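Local coordinates for protein (S)-ureidoglycine aminohydrolase (Escherichia coli, PDB 1RC6) that catalyses the manganese-dependent, stereospecific deamination of (S)-ureidoglycine to (S)-ureidoglycolate and ammonia in the breakdown of allantoin, at residues L28-G33 / K224-F229; V165-F170 / N180-S185; G193-H198 / L235-G240; A204-G209 / F247-S252. All blocks are in the same frame, centred on the assembly; numbering follows the deposited sequence.

Contact 1: residues L28-G33 / K224-F229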
loop_
_atom_site.group_PDB
_atom_site.type_symbol
_atom_site.label_atom_id
_atom_site.label_comp_id
_atom_site.label_asym_id
_atom_site.label_seq_id
_atom_site.Cartn_x
_atom_site.Cartn_y
_atom_site.Cartn_z
ATOM N N LEU A 28 6.519 -0.867 12.827
ATOM C CA LEU A 28 6.209 0.502 12.462
ATOM C C LEU A 28 7.468 0.969 11.766
ATOM O O LEU A 28 8.549 0.945 12.337
ATOM C CB LEU A 28 5.931 1.349 13.705
ATOM C CG LEU A 28 5.656 2.854 13.571
ATOM C CD1 LEU A 28 6.924 3.565 13.151
ATOM C CD2 LEU A 28 4.563 3.110 12.568
ATOM N N LEU A 29 7.332 1.355 10.510
ATOM C CA LEU A 29 8.461 1.811 9.720
ATOM C C LEU A 29 8.233 3.234 9.277
ATOM O O LEU A 29 7.106 3.633 8.999
ATOM C CB LEU A 29 8.628 0.929 8.482
ATOM C CG LEU A 29 9.504 -0.323 8.549
ATOM C CD1 LEU A 29 9.492 -0.952 9.928
ATOM C CD2 LEU A 29 8.996 -1.291 7.506
ATOM N N THR A 30 9.312 3.997 9.206
ATOM C CA THR A 30 9.236 5.380 8.777
ATOM C C THR A 30 10.141 5.529 7.571
ATOM O O THR A 30 11.244 6.057 7.697
ATOM C CB THR A 30 9.727 6.326 9.871
ATOM O OG1 THR A 30 8.953 6.126 11.067
ATOM C CG2 THR A 30 9.603 7.775 9.395
ATOM N N PRO A 31 9.682 5.066 6.384
ATOM C CA PRO A 31 10.411 5.111 5.104
ATOM C C PRO A 31 11.372 6.290 4.921
ATOM O O PRO A 31 12.349 6.208 4.170
ATOM C CB PRO A 31 9.288 5.079 4.053
ATOM C CG PRO A 31 8.024 5.361 4.838
ATOM C CD PRO A 31 8.276 4.697 6.145
ATOM N N ASP A 32 11.093 7.383 5.616
ATOM C CA ASP A 32 11.947 8.554 5.556
ATOM C C ASP A 32 13.294 8.123 6.121
ATOM O O ASP A 32 14.303 8.106 5.411
ATOM C CB ASP A 32 11.351 9.658 6.420
ATOM C CG ASP A 32 9.843 9.723 6.305
ATOM O OD1 ASP A 32 9.170 8.724 6.659
ATOM O OD2 ASP A 32 9.336 10.774 5.854
ATOM N N GLY A 33 13.290 7.757 7.404
ATOM C CA GLY A 33 14.505 7.320 8.068
ATOM C C GLY A 33 14.943 5.938 7.623
ATOM O O GLY A 33 15.227 5.071 8.446
ATOM N N LYS A 224 1.213 10.841 8.575
ATOM C CA LYS A 224 1.441 10.815 7.142
ATOM C C LYS A 224 2.881 10.419 6.864
ATOM O O LYS A 224 3.802 10.989 7.443
ATOM C CB LYS A 224 1.139 12.194 6.570
ATOM C CG LYS A 224 1.491 12.403 5.122
ATOM C CD LYS A 224 0.735 13.622 4.605
ATOM C CE LYS A 224 1.230 14.070 3.245
ATOM N NZ LYS A 224 2.611 14.637 3.324
ATOM N N GLY A 225 3.068 9.426 5.998
ATOM C CA GLY A 225 4.404 8.969 5.664
ATOM C C GLY A 225 4.820 7.694 6.383
ATOM O O GLY A 225 5.739 7.002 5.947
ATOM N N ASP A 226 4.160 7.382 7.491
ATOM C CA ASP A 226 4.478 6.178 8.250
ATOM C C ASP A 226 3.926 4.937 7.564
ATOM O O ASP A 226 2.951 5.009 6.813
ATOM C CB ASP A 226 3.878 6.250 9.657
ATOM C CG ASP A 226 4.617 7.212 10.571
ATOM O OD1 ASP A 226 4.170 7.371 11.730
ATOM O OD2 ASP A 226 5.639 7.804 10.140
ATOM N N TYR A 227 4.551 3.795 7.836
ATOM C CA TYR A 227 4.114 2.535 7.271
ATOM C C TYR A 227 3.981 1.554 8.406
ATOM O O TYR A 227 4.808 1.532 9.298
ATOM C CB TYR A 227 5.125 1.983 6.271
ATOM C CG TYR A 227 4.704 0.638 5.731
ATOM C CD1 TYR A 227 3.717 0.535 4.753
ATOM C CD2 TYR A 227 5.247 -0.537 6.243
ATOM C CE1 TYR A 227 3.278 -0.714 4.297
ATOM C CE2 TYR A 227 4.826 -1.788 5.800
ATOM C CZ TYR A 227 3.845 -1.869 4.832
ATOM O OH TYR A 227 3.441 -3.104 4.402
ATOM N N ILE A 228 2.957 0.716 8.362
ATOM C CA ILE A 228 2.763 -0.234 9.434
ATOM C C ILE A 228 2.481 -1.639 8.941
ATOM O O ILE A 228 1.594 -1.846 8.112
ATOM C CB ILE A 228 1.581 0.181 10.310
ATOM C CG1 ILE A 228 1.702 1.652 10.679
ATOM C CG2 ILE A 228 1.526 -0.692 11.552
ATOM C CD1 ILE A 228 0.481 2.180 11.375
ATOM N N PHE A 229 3.235 -2.601 9.460
ATOM C CA PHE A 229 3.017 -3.994 9.106
ATOM C C PHE A 229 2.315 -4.716 10.248
ATOM O O PHE A 229 2.899 -4.925 11.303
ATOM C CB PHE A 229 4.326 -4.723 8.822
ATOM C CG PHE A 229 4.150 -6.203 8.677
ATOM C CD1 PHE A 229 4.725 -7.080 9.589
ATOM C CD2 PHE A 229 3.377 -6.724 7.636
ATOM C CE1 PHE A 229 4.536 -8.464 9.467
ATOM C CE2 PHE A 229 3.179 -8.093 7.504
ATOM C CZ PHE A 229 3.759 -8.967 8.419
#
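Leu29 and Tyr227 face each other as a hydrogen-bonded antiparallel pair, through which the N-terminal strand 26-29 extends the beta sheet of the C-terminal cupin domain at strand 227-230. Leu29 N reaches Tyr227 O at 2.8 Å, and Tyr227 N returns a bond of 2.8 Å to Leu29 O. Their side chains lie alongside each other and point the same way, Leu29 CD2 resting obliquely against the tyrosine ring, 4.0 Å from Tyr227 CD2. With CG anti to the backbone N (chi1 177°), the Tyr227 ring carries its OH on to Ser51 and Asp61. Leu28 and Ile228, the adjacent non-hydrogen-bonded pair, occupy the other face of the sheet. There Leu28 CG is anti to its own N (chi1 177°), which turns the CD2 branch across to Ile228 CG1 at 3.7 Å. On the Thr30 side of these pairs both segments are loop or turn. Thr30 lies beside Asp226 without bonding to it; the carboxylate is taken up instead by a salt bridge from Asp226 OD1 to Arg18. Pro31 comes at about a right angle to the Tyr227 side chain, its ring atom CD 4.2 Å from Tyr227 CB.

Contact 2: residues V165-F170 / N180-S185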
loop_
_atom_site.group_PDB
_atom_site.type_symbol
_atom_site.label_atom_id
_atom_site.label_comp_id
_atom_site.label_asym_id
_atom_site.label_seq_id
_atom_site.Cartn_x
_atom_site.Cartn_y
_atom_site.Cartn_z
ATOM N N VAL A 165 -15.780 8.611 9.168
ATOM C CA VAL A 165 -15.334 7.303 8.699
ATOM C C VAL A 165 -15.807 7.031 7.270
ATOM O O VAL A 165 -16.932 7.349 6.897
ATOM C CB VAL A 165 -15.849 6.160 9.614
ATOM C CG1 VAL A 165 -15.296 4.829 9.152
ATOM C CG2 VAL A 165 -15.439 6.419 11.041
ATOM N N ILE A 166 -14.928 6.444 6.471
ATOM C CA ILE A 166 -15.238 6.119 5.092
ATOM C C ILE A 166 -14.347 4.956 4.668
ATOM O O ILE A 166 -13.120 5.050 4.739
ATOM C CB ILE A 166 -14.936 7.301 4.144
ATOM C CG1 ILE A 166 -15.832 8.499 4.458
ATOM C CG2 ILE A 166 -15.123 6.858 2.702
ATOM C CD1 ILE A 166 -15.554 9.707 3.561
ATOM N N LEU A 167 -14.955 3.857 4.241
ATOM C CA LEU A 167 -14.173 2.721 3.783
ATOM C C LEU A 167 -14.199 2.716 2.266
ATOM O O LEU A 167 -15.221 3.040 1.664
ATOM C CB LEU A 167 -14.763 1.405 4.278
ATOM C CG LEU A 167 -14.034 0.208 3.660
ATOM C CD1 LEU A 167 -12.564 0.264 4.064
ATOM C CD2 LEU A 167 -14.659 -1.100 4.104
ATOM N N LEU A 168 -13.070 2.383 1.649
ATOM C CA LEU A 168 -13.015 2.280 0.201
ATOM C C LEU A 168 -12.501 0.898 -0.184
ATOM O O LEU A 168 -11.561 0.382 0.431
ATOM C CB LEU A 168 -12.097 3.340 -0.398
ATOM C CG LEU A 168 -12.381 4.794 -0.038
ATOM C CD1 LEU A 168 -11.661 5.704 -1.033
ATOM C CD2 LEU A 168 -13.887 5.062 -0.075
ATOM N N ASP A 169 -13.142 0.290 -1.177
ATOM C CA ASP A 169 -12.720 -1.010 -1.671
ATOM C C ASP A 169 -12.217 -0.773 -3.091
ATOM O O ASP A 169 -12.966 -0.341 -3.967
ATOM C CB ASP A 169 -13.878 -2.001 -1.671
ATOM C CG ASP A 169 -14.417 -2.265 -0.284
ATOM O OD1 ASP A 169 -13.769 -1.821 0.691
ATOM O OD2 ASP A 169 -15.483 -2.920 -0.171
ATOM N N PHE A 170 -10.937 -1.054 -3.306
ATOM C CA PHE A 170 -10.300 -0.837 -4.594
ATOM C C PHE A 170 -10.517 -1.897 -5.644
ATOM O O PHE A 170 -10.497 -1.598 -6.828
ATOM C CB PHE A 170 -8.802 -0.683 -4.389
ATOM C CG PHE A 170 -8.383 0.694 -4.025
ATOM C CD1 PHE A 170 -8.015 1.597 -5.002
ATOM C CD2 PHE A 170 -8.352 1.095 -2.695
ATOM C CE1 PHE A 170 -7.620 2.889 -4.662
ATOM C CE2 PHE A 170 -7.958 2.388 -2.347
ATOM C CZ PHE A 170 -7.593 3.286 -3.334
ATOM N N ASN A 180 -7.232 -7.526 -1.833
ATOM C CA ASN A 180 -7.934 -6.271 -2.000
ATOM C C ASN A 180 -7.155 -5.168 -1.305
ATOM O O ASN A 180 -6.391 -5.434 -0.387
ATOM C CB ASN A 180 -9.345 -6.370 -1.436
ATOM C CG ASN A 180 -10.322 -5.436 -2.143
ATOM O OD1 ASN A 180 -11.533 -5.659 -2.127
ATOM N ND2 ASN A 180 -9.803 -4.386 -2.757
ATOM N N MET A 181 -7.318 -3.939 -1.779
ATOM C CA MET A 181 -6.650 -2.785 -1.194
ATOM C C MET A 181 -7.760 -1.886 -0.658
ATOM O O MET A 181 -8.811 -1.748 -1.286
ATOM C CB MET A 181 -5.835 -2.020 -2.251
ATOM C CG MET A 181 -4.629 -2.751 -2.845
ATOM S SD MET A 181 -3.221 -3.010 -1.718
ATOM C CE MET A 181 -3.336 -1.569 -0.705
ATOM N N HIS A 182 -7.548 -1.289 0.505
ATOM C CA HIS A 182 -8.565 -0.416 1.072
ATOM C C HIS A 182 -7.953 0.881 1.573
ATOM O O HIS A 182 -6.761 0.950 1.850
ATOM C CB HIS A 182 -9.276 -1.089 2.256
ATOM C CG HIS A 182 -9.910 -2.399 1.928
ATOM N ND1 HIS A 182 -9.214 -3.585 1.948
ATOM C CD2 HIS A 182 -11.177 -2.712 1.577
ATOM C CE1 HIS A 182 -10.027 -4.577 1.625
ATOM N NE2 HIS A 182 -11.226 -4.072 1.396
ATOM N N ILE A 183 -8.786 1.906 1.686
ATOM C CA ILE A 183 -8.359 3.189 2.210
ATOM C C ILE A 183 -9.368 3.550 3.293
ATOM O O ILE A 183 -10.571 3.501 3.051
ATOM C CB ILE A 183 -8.382 4.299 1.142
ATOM C CG1 ILE A 183 -7.062 4.324 0.371
ATOM C CG2 ILE A 183 -8.638 5.646 1.815
ATOM C CD1 ILE A 183 -6.983 5.423 -0.698
ATOM N N LEU A 184 -8.882 3.882 4.484
ATOM C CA LEU A 184 -9.751 4.282 5.590
ATOM C C LEU A 184 -9.509 5.761 5.868
ATOM O O LEU A 184 -8.358 6.204 5.915
ATOM C CB LEU A 184 -9.454 3.459 6.846
ATOM C CG LEU A 184 -10.462 2.349 7.163
ATOM C CD1 LEU A 184 -9.974 1.500 8.322
ATOM C CD2 LEU A 184 -11.806 2.975 7.491
ATOM N N SER A 185 -10.583 6.526 6.039
ATOM C CA SER A 185 -10.455 7.954 6.300
ATOM C C SER A 185 -11.220 8.328 7.564
ATOM O O SER A 185 -12.269 7.756 7.845
ATOM C CB SER A 185 -10.987 8.750 5.102
ATOM O OG SER A 185 -10.453 10.068 5.061
#
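Phe170 turns the edge of its ring to the neighbouring strand: Met181 O and Ile183 CG1 both lie in the ring plane, CG1 standing 3.5 Å from Phe170 CE2. Ile183 CD1 joins them at this rim, near Phe170 CZ, while outside the two segments the ring meets that of Tyr108 edge to face. Against the second flat group, the imidazole of His182, the Asp169 carboxylate stands almost perpendicular, with 89° between the planes. Asp169 OD1 is 3.5 Å from His182 NE2 at an angle too poor for a hydrogen bond, and its closeness to the ring edge is doubtful in the model. Leu167 CD1 approaches this histidine obliquely, 4.0 Å from His182 CB. Beyond the contact His182 meets the ring of Tyr251, their planes about 25° apart.

The segments form a beta hairpin, and strand 166-169 makes the outermost strand of the cupin sheet within the chain. Leu167, Leu184, Asp169 and His182 share the face that looks toward the probable substrate-binding residues Tyr249 and Lys253; Ile166, Leu168, Ile183 and Ser185 project from the other, where Ile183 packs on Tyr86 of strand 81-89. Leu168 and Ile183 cross at an angle, with Leu168 CB 4.1 Å from Ile183 CB. The backbone ladder is uneven. Both bonds between Leu168 and Ile183 are weak, whereas Ser185 N binds Ile166 O at 3.2 Å in the carbonyl plane. At the turn end Phe170 N gives a straighter bond of 3.0 Å to Met181 O.

Contact 3: residues G193-H198 / L235-G240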
loop_
_atom_site.group_PDB
_atom_site.type_symbol
_atom_site.label_atom_id
_atom_site.label_comp_id
_atom_site.label_asym_id
_atom_site.label_seq_id
_atom_site.Cartn_x
_atom_site.Cartn_y
_atom_site.Cartn_z
ATOM N N GLY A 193 -13.250 5.103 15.586
ATOM C CA GLY A 193 -11.854 4.720 15.486
ATOM C C GLY A 193 -11.725 3.354 14.840
ATOM O O GLY A 193 -12.712 2.630 14.710
ATOM N N TYR A 194 -10.512 2.994 14.438
ATOM C CA TYR A 194 -10.273 1.706 13.800
ATOM C C TYR A 194 -9.824 0.663 14.821
ATOM O O TYR A 194 -9.108 0.983 15.770
ATOM C CB TYR A 194 -9.217 1.873 12.695
ATOM C CG TYR A 194 -8.686 0.587 12.074
ATOM C CD1 TYR A 194 -7.389 0.136 12.353
ATOM C CD2 TYR A 194 -9.461 -0.157 11.181
ATOM C CE1 TYR A 194 -6.876 -1.025 11.750
ATOM C CE2 TYR A 194 -8.956 -1.317 10.576
ATOM C CZ TYR A 194 -7.666 -1.744 10.864
ATOM O OH TYR A 194 -7.167 -2.879 10.267
ATOM N N ILE A 195 -10.281 -0.572 14.623
ATOM C CA ILE A 195 -9.936 -1.714 15.475
ATOM C C ILE A 195 -10.164 -2.995 14.671
ATOM O O ILE A 195 -10.994 -3.016 13.762
ATOM C CB ILE A 195 -10.801 -1.793 16.782
ATOM C CG1 ILE A 195 -12.281 -1.565 16.468
ATOM C CG2 ILE A 195 -10.295 -0.793 17.812
ATOM C CD1 ILE A 195 -12.661 -0.111 16.228
ATOM N N GLU A 196 -9.426 -4.055 14.990
ATOM C CA GLU A 196 -9.586 -5.323 14.281
ATOM C C GLU A 196 -8.592 -6.398 14.730
ATOM O O GLU A 196 -7.499 -6.099 15.214
ATOM C CB GLU A 196 -9.432 -5.113 12.767
ATOM C CG GLU A 196 -10.050 -6.227 11.924
ATOM C CD GLU A 196 -9.467 -6.317 10.521
ATOM O OE1 GLU A 196 -9.345 -5.273 9.849
ATOM O OE2 GLU A 196 -9.139 -7.438 10.081
ATOM N N THR A 197 -8.996 -7.654 14.565
ATOM C CA THR A 197 -8.172 -8.813 14.895
ATOM C C THR A 197 -8.226 -9.654 13.626
ATOM O O THR A 197 -9.267 -9.710 12.969
ATOM C CB THR A 197 -8.761 -9.587 16.070
ATOM O OG1 THR A 197 -8.983 -8.680 17.157
ATOM C CG2 THR A 197 -7.806 -10.697 16.515
ATOM N N HIS A 198 -7.137 -10.329 13.275
ATOM C CA HIS A 198 -7.155 -11.057 12.015
ATOM C C HIS A 198 -6.045 -12.068 11.775
ATOM O O HIS A 198 -4.920 -11.903 12.245
ATOM C CB HIS A 198 -7.112 -10.019 10.900
ATOM C CG HIS A 198 -6.142 -8.910 11.173
ATOM N ND1 HIS A 198 -4.775 -9.091 11.141
ATOM C CD2 HIS A 198 -6.340 -7.630 11.573
ATOM C CE1 HIS A 198 -4.174 -7.974 11.511
ATOM N NE2 HIS A 198 -5.102 -7.072 11.780
ATOM N N LEU A 235 -3.826 -7.710 16.983
ATOM C CA LEU A 235 -4.954 -6.808 17.223
ATOM C C LEU A 235 -4.575 -5.357 16.977
ATOM O O LEU A 235 -3.648 -4.834 17.595
ATOM C CB LEU A 235 -5.480 -6.949 18.652
ATOM C CG LEU A 235 -6.364 -5.780 19.136
ATOM C CD1 LEU A 235 -7.494 -5.500 18.152
ATOM C CD2 LEU A 235 -6.926 -6.114 20.503
ATOM N N GLN A 236 -5.321 -4.707 16.088
ATOM C CA GLN A 236 -5.064 -3.320 15.731
ATOM C C GLN A 236 -6.119 -2.375 16.299
ATOM O O GLN A 236 -7.174 -2.801 16.759
ATOM C CB GLN A 236 -5.030 -3.179 14.205
ATOM C CG GLN A 236 -4.399 -4.371 13.478
ATOM C CD GLN A 236 -2.922 -4.557 13.795
ATOM O OE1 GLN A 236 -2.324 -5.573 13.434
ATOM N NE2 GLN A 236 -2.325 -3.573 14.462
ATOM N N ALA A 237 -5.820 -1.084 16.249
ATOM C CA ALA A 237 -6.722 -0.058 16.739
ATOM C C ALA A 237 -6.088 1.311 16.528
ATOM O O ALA A 237 -4.885 1.480 16.725
ATOM C CB ALA A 237 -7.012 -0.280 18.208
ATOM N N GLY A 238 -6.890 2.288 16.122
ATOM C CA GLY A 238 -6.356 3.620 15.898
ATOM C C GLY A 238 -7.471 4.634 15.796
ATOM O O GLY A 238 -8.638 4.261 15.681
ATOM N N TYR A 239 -7.129 5.915 15.844
ATOM C CA TYR A 239 -8.153 6.943 15.756
ATOM C C TYR A 239 -7.584 8.257 15.233
ATOM O O TYR A 239 -6.415 8.569 15.454
ATOM C CB TYR A 239 -8.805 7.149 17.134
ATOM C CG TYR A 239 -7.927 7.855 18.148
ATOM C CD1 TYR A 239 -7.800 9.242 18.136
ATOM C CD2 TYR A 239 -7.205 7.136 19.104
ATOM C CE1 TYR A 239 -6.978 9.903 19.043
ATOM C CE2 TYR A 239 -6.376 7.789 20.019
ATOM C CZ TYR A 239 -6.269 9.174 19.981
ATOM O OH TYR A 239 -5.456 9.834 20.879
ATOM N N GLY A 240 -8.423 9.018 14.532
ATOM C CA GLY A 240 -7.990 10.293 13.988
ATOM C C GLY A 240 -7.635 11.266 15.093
ATOM O O GLY A 240 -7.965 11.033 16.256
#
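Glu196 and Gln236 are joined through their backbones as a hydrogen-bonded antiparallel pair of the cupin barrel. Gln236 N gives Glu196 O a nearly straight bond of 2.7 Å, while Glu196 N reaches Gln236 O at 3.1 Å from above the carbonyl plane. Farther along, Tyr194 N binds Gly238 O.

On the more exposed face the apolar contact is Ile195 CG2 against Ala237 CB at 3.3 Å. The Leu235 methyl CD1 lies by the Thr197 hydroxyl, 3.6 Å from Thr197 OG1.

The flat polar groups occupy the other face. The Gln236 chain bends at chi2 (-65°), folding its amide back so that it lies nearly coplanar with the imidazole of His198 (planes 16° apart). Gln236 CG comes to the ring edge, 3.3 Å from His198 NE2, and Gln236 OE1 is hydrogen-bonded to Ser234 OG. The Tyr194 and Gln236 side chains run alongside, pointing the same way, with Gln236 CB 3.8 Å from Tyr194 CE1. Replacing the glutamine by alanine would probably leave Ser234 OG without its amide partner and the edge of His198 without the CG that lies against it, though the CB by Tyr194 would stay.

Glu196, His198 and Gln236 are, by similarity, ligands of the manganese ion together with His202. Strand pairing places Glu196 and Gln236 on the same side, consistent with a metal site that also receives substrate.

Contact 4: residues A204-G209 / F247-S252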
loop_
_atom_site.group_PDB
_atom_site.type_symbol
_atom_site.label_atom_id
_atom_site.label_comp_id
_atom_site.label_asym_id
_atom_site.label_seq_id
_atom_site.Cartn_x
_atom_site.Cartn_y
_atom_site.Cartn_z
ATOM N N ALA A 204 -0.047 -1.120 5.936
ATOM C CA ALA A 204 -0.682 0.173 5.801
ATOM C C ALA A 204 0.310 1.302 5.690
ATOM O O ALA A 204 1.342 1.317 6.365
ATOM C CB ALA A 204 -1.607 0.416 6.966
ATOM N N TYR A 205 -0.005 2.238 4.808
ATOM C CA TYR A 205 0.807 3.422 4.598
ATOM C C TYR A 205 -0.124 4.582 4.912
ATOM O O TYR A 205 -1.185 4.713 4.299
ATOM C CB TYR A 205 1.267 3.533 3.151
ATOM C CG TYR A 205 2.061 4.786 2.876
ATOM C CD1 TYR A 205 3.388 4.902 3.304
ATOM C CD2 TYR A 205 1.493 5.865 2.197
ATOM C CE1 TYR A 205 4.129 6.061 3.057
ATOM C CE2 TYR A 205 2.226 7.028 1.945
ATOM C CZ TYR A 205 3.543 7.118 2.376
ATOM O OH TYR A 205 4.272 8.265 2.122
ATOM N N ILE A 206 0.263 5.411 5.875
ATOM C CA ILE A 206 -0.551 6.550 6.269
ATOM C C ILE A 206 -0.503 7.615 5.195
ATOM O O ILE A 206 0.528 8.257 4.989
ATOM C CB ILE A 206 -0.047 7.147 7.563
ATOM C CG1 ILE A 206 0.082 6.040 8.607
ATOM C CG2 ILE A 206 -0.994 8.242 8.026
ATOM C CD1 ILE A 206 -1.214 5.333 8.912
ATOM N N LEU A 207 -1.632 7.798 4.518
ATOM C CA LEU A 207 -1.749 8.765 3.431
ATOM C C LEU A 207 -1.813 10.221 3.855
ATOM O O LEU A 207 -1.279 11.100 3.174
ATOM C CB LEU A 207 -2.976 8.444 2.588
ATOM C CG LEU A 207 -2.843 7.193 1.737
ATOM C CD1 LEU A 207 -4.158 6.914 1.046
ATOM C CD2 LEU A 207 -1.728 7.400 0.724
ATOM N N SER A 208 -2.478 10.484 4.970
ATOM C CA SER A 208 -2.595 11.855 5.428
ATOM C C SER A 208 -3.095 11.942 6.851
ATOM O O SER A 208 -3.542 10.959 7.437
ATOM C CB SER A 208 -3.553 12.634 4.525
ATOM O OG SER A 208 -4.897 12.246 4.771
ATOM N N GLY A 209 -3.017 13.151 7.391
ATOM C CA GLY A 209 -3.477 13.385 8.736
ATOM C C GLY A 209 -2.510 12.894 9.779
ATOM O O GLY A 209 -1.320 12.744 9.531
ATOM N N PHE A 247 -7.388 11.979 8.935
ATOM C CA PHE A 247 -6.556 10.785 9.117
ATOM C C PHE A 247 -6.939 9.642 8.162
ATOM O O PHE A 247 -7.935 8.955 8.377
ATOM C CB PHE A 247 -6.669 10.323 10.579
ATOM C CG PHE A 247 -5.815 9.139 10.920
ATOM C CD1 PHE A 247 -4.444 9.144 10.654
ATOM C CD2 PHE A 247 -6.371 8.021 11.535
ATOM C CE1 PHE A 247 -3.633 8.042 10.999
ATOM C CE2 PHE A 247 -5.572 6.914 11.883
ATOM C CZ PHE A 247 -4.203 6.924 11.615
ATOM N N SER A 248 -6.154 9.441 7.107
ATOM C CA SER A 248 -6.447 8.368 6.160
ATOM C C SER A 248 -5.230 7.541 5.763
ATOM O O SER A 248 -4.134 8.073 5.574
ATOM C CB SER A 248 -7.085 8.928 4.887
ATOM O OG SER A 248 -6.124 9.573 4.073
ATOM N N TYR A 249 -5.434 6.236 5.627
ATOM C CA TYR A 249 -4.360 5.343 5.223
ATOM C C TYR A 249 -4.838 4.240 4.285
ATOM O O TYR A 249 -5.990 3.812 4.339
ATOM C CB TYR A 249 -3.683 4.718 6.443
ATOM C CG TYR A 249 -4.563 3.827 7.279
ATOM C CD1 TYR A 249 -5.323 4.343 8.330
ATOM C CD2 TYR A 249 -4.595 2.451 7.056
ATOM C CE1 TYR A 249 -6.095 3.497 9.153
ATOM C CE2 TYR A 249 -5.363 1.599 7.862
ATOM C CZ TYR A 249 -6.104 2.129 8.906
ATOM O OH TYR A 249 -6.842 1.278 9.690
ATOM N N ILE A 250 -3.937 3.788 3.417
ATOM C CA ILE A 250 -4.245 2.738 2.464
ATOM C C ILE A 250 -3.640 1.454 2.994
ATOM O O ILE A 250 -2.590 1.483 3.623
ATOM C CB ILE A 250 -3.653 3.070 1.085
ATOM C CG1 ILE A 250 -4.055 1.998 0.070
ATOM C CG2 ILE A 250 -2.128 3.218 1.190
ATOM C CD1 ILE A 250 -3.764 2.393 -1.355
ATOM N N TYR A 251 -4.301 0.327 2.754
ATOM C CA TYR A 251 -3.777 -0.934 3.245
ATOM C C TYR A 251 -4.251 -2.157 2.485
ATOM O O TYR A 251 -5.389 -2.218 2.020
ATOM C CB TYR A 251 -4.115 -1.106 4.729
ATOM C CG TYR A 251 -5.557 -1.456 5.011
ATOM C CD1 TYR A 251 -6.532 -0.456 5.154
ATOM C CD2 TYR A 251 -5.951 -2.789 5.153
ATOM C CE1 TYR A 251 -7.864 -0.779 5.437
ATOM C CE2 TYR A 251 -7.287 -3.123 5.434
ATOM C CZ TYR A 251 -8.231 -2.114 5.574
ATOM O OH TYR A 251 -9.541 -2.455 5.834
ATOM N N SER A 252 -3.365 -3.140 2.395
ATOM C CA SER A 252 -3.639 -4.382 1.705
ATOM C C SER A 252 -4.305 -5.404 2.611
ATOM O O SER A 252 -4.367 -5.232 3.819
ATOM C CB SER A 252 -2.346 -4.952 1.145
ATOM O OG SER A 252 -1.347 -5.019 2.143
#
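Ala204 and Ile206 pack closely against Tyr249 on one face of this strand pair. The CD1 branch of Ile206 reaches across to Tyr249 CB at 3.5 Å, and Ala204 CB leans obliquely on the same tyrosine, 3.6 Å from Tyr249 CD2. Tyr249 CG stands between its backbone N and carbonyl carbon (chi1 64°), which sends the ring away from strand 202-208 toward Leu184. Ile206 CG2 also touches Phe247 CE1. Regular bonds lock the strands here, Tyr205 N to Ile250 O at 2.9 Å and Ile250 N to Tyr205 O at 3.0 Å.

Toward Gly209 the register slips by one, and Leu207, Ser208, Gly209 and Ser248 are partly exposed. Leu207 and Ser208 both face Ser248, a classic beta bulge: Ser248 O accepts a good bond from Ser208 N at 3.0 Å and a weak one from Leu207 N. The two serine hydroxyls also meet, Ser248 OG donating to Ser208 OG at 3.0 Å, and Ser208 OG is bonded in turn to Ala246 O. Replacing Ser208 by valine would probably leave both the Ser248 hydroxyl and the Ala246 carbonyl without this partner, and the Ser248 side chain freer to turn. Leu207, meanwhile, sets CD1 against Ile250 CB on the side covered by Tyr86.

These are central strands of a cupin beta-barrel, whose interior receives Tyr249, a substrate-binding residue by similarity.

In the fold
Contacts 1, 4 and 2 follow one another across a single antiparallel sheet. Contact 1 joins contact 4 where Ile228 N meets Ala204 O at 2.6 Å, their centres 10 Å apart; contact 4 joins contact 2 where His182 O meets Tyr251 N at 2.7 Å, with centres 9 Å apart. Contact 3 belongs to the four-stranded sheet that carries the probable metal ligands Glu196, His198 and Gln236. It touches contact 2 through Leu184 CD1 and Tyr194 CD2, 3.3 Å apart, and contact 4 where Tyr194 packs on Tyr249, which probably binds substrate. Contact 1, centred about 17 Å from the centre of contact 3, approaches the site through Ile228, whose side chain is about 6 Å from that of Gln236.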